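Long-range contact in HdaB,HdaA (Adhesin), HUS-associated diffuse adherence (Escherichia coli, PDB 5D55), which probably serves as the minor tip subunit of the AAF/IV (Hda) chaperone-usher pilus of enteroaggregative E. coli, here fused to a segment of the adhesin HdaA: residues V30-G35 with I107-N112. Residues are numbered along the deposited sequence; the frame is centred on the assembly and turned at random.
Sequences VKLATG and IEVDGN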
# COMPACT_ATOMS: atom_id res chain seq x y z
N VAL B 30 -21.32 -18.26 15.04
CA VAL B 30 -20.41 -18.90 16.02
C VAL B 30 -18.95 -18.60 15.66
O VAL B 30 -18.54 -18.81 14.52
CB VAL B 30 -20.67 -20.42 16.15
CG1 VAL B 30 -19.52 -21.12 16.87
CG2 VAL B 30 -21.99 -20.68 16.86
N LYS B 31 -18.19 -18.10 16.63
CA LYS B 31 -16.81 -17.66 16.39
C LYS B 31 -15.85 -18.85 16.39
O LYS B 31 -15.77 -19.60 17.37
CB LYS B 31 -16.38 -16.62 17.43
CG LYS B 31 -17.16 -15.32 17.37
CD LYS B 31 -17.02 -14.54 18.67
CE LYS B 31 -17.52 -13.10 18.53
NZ LYS B 31 -17.37 -12.38 19.84
N LEU B 32 -15.14 -19.01 15.28
CA LEU B 32 -14.20 -20.12 15.11
C LEU B 32 -12.73 -19.69 15.24
O LEU B 32 -11.85 -20.53 15.47
CB LEU B 32 -14.38 -20.78 13.74
CG LEU B 32 -15.75 -21.33 13.35
CD1 LEU B 32 -15.70 -21.74 11.91
CD2 LEU B 32 -16.17 -22.50 14.23
N ALA B 33 -12.49 -18.39 15.09
CA ALA B 33 -11.16 -17.77 15.28
C ALA B 33 -11.28 -16.28 15.56
O ALA B 33 -12.24 -15.63 15.14
CB ALA B 33 -10.27 -18.01 14.06
N THR B 34 -10.29 -15.73 16.26
CA THR B 34 -10.26 -14.31 16.62
C THR B 34 -9.07 -13.65 15.94
O THR B 34 -7.93 -14.11 16.08
CB THR B 34 -10.13 -14.09 18.14
OG1 THR B 34 -11.16 -14.81 18.82
CG2 THR B 34 -10.21 -12.58 18.51
N GLY B 35 -9.35 -12.59 15.19
CA GLY B 35 -8.32 -11.92 14.42
C GLY B 35 -8.08 -10.51 14.92
O GLY B 35 -8.90 -9.94 15.63
N ILE B 107 -13.50 -15.02 12.50
CA ILE B 107 -13.98 -15.95 11.50
C ILE B 107 -15.21 -16.57 12.16
O ILE B 107 -15.13 -17.07 13.29
CB ILE B 107 -12.96 -17.08 11.16
CG1 ILE B 107 -11.62 -16.51 10.66
CG2 ILE B 107 -13.58 -18.10 10.17
CD1 ILE B 107 -11.68 -15.84 9.28
N GLU B 108 -16.35 -16.47 11.48
CA GLU B 108 -17.60 -16.97 12.04
C GLU B 108 -18.26 -17.96 11.10
O GLU B 108 -18.07 -17.88 9.89
CB GLU B 108 -18.57 -15.83 12.34
CG GLU B 108 -18.05 -14.84 13.39
CD GLU B 108 -19.07 -13.77 13.75
OE1 GLU B 108 -20.11 -13.66 13.07
OE2 GLU B 108 -18.81 -13.04 14.73
N VAL B 109 -19.05 -18.87 11.67
CA VAL B 109 -19.84 -19.79 10.88
C VAL B 109 -20.88 -18.98 10.10
O VAL B 109 -21.61 -18.17 10.67
CB VAL B 109 -20.55 -20.82 11.79
CG1 VAL B 109 -21.41 -21.75 10.97
CG2 VAL B 109 -19.50 -21.63 12.58
N ASP B 110 -20.94 -19.21 8.80
CA ASP B 110 -21.84 -18.45 7.92
C ASP B 110 -23.07 -19.31 7.60
O ASP B 110 -23.03 -20.15 6.70
CB ASP B 110 -21.09 -18.02 6.66
CG ASP B 110 -21.90 -17.06 5.78
OD1 ASP B 110 -22.95 -16.55 6.22
OD2 ASP B 110 -21.47 -16.83 4.63
N GLY B 111 -24.13 -19.12 8.37
CA GLY B 111 -25.36 -19.93 8.25
C GLY B 111 -25.33 -21.18 9.12
O GLY B 111 -24.28 -21.83 9.26
N ASN B 112 -26.47 -21.52 9.72
CA ASN B 112 -26.58 -22.74 10.54
C ASN B 112 -26.03 -23.96 9.80
O ASN B 112 -26.41 -24.22 8.65
CB ASN B 112 -28.04 -23.00 10.91
CG ASN B 112 -28.57 -22.06 11.99
OD1 ASN B 112 -27.90 -21.11 12.42
ND2 ASN B 112 -29.80 -22.31 12.43
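Leu32 and Ala33 both face Ile107, where strands 31-35 and 107-109 run antiparallel at 177°. Ile107 O accepts a nearly straight bond from Leu32 N (2.8 Å). A second bond to Ile107 O, from Ala33 N, is weak at 3.5 Å. Ile107 N returns a bond to Ala33 O (3.0 Å). On the other side of the extra residue, Val109 N donates to Val30 O (2.9 Å). Lys31 and Glu108 form a non-hydrogen-bonded pair. Their side chains run side by side in the same direction, Lys31 CG lying 3.9 Å from Glu108 OE2. Lys31 NZ stays 5.3 Å from Glu108 OE2, so the charged atoms are not in contact; attraction between them is probably modest. Val109 CG1 is anti to the backbone N (chi1 178°), which places CG2 beside that N. Val109 CG2 lies near Val30 O, packs on Val30 CB and touches Leu32 CD2 at 3.8 Å. The Leu32 and Val109 side chains cross at a slant. Ala33 CB meets Ile107 CG1 at 4.0 Å. Phe122 of strand 118-132 covers Leu32, Ala33 and Ile107. The contact lies within the HdaB part. Leu32 and Ala33 opposite Ile107 form a classic beta bulge between neighbouring strands of an AfaD-family fold, probably immunoglobulin-like as in other chaperone-usher pilins.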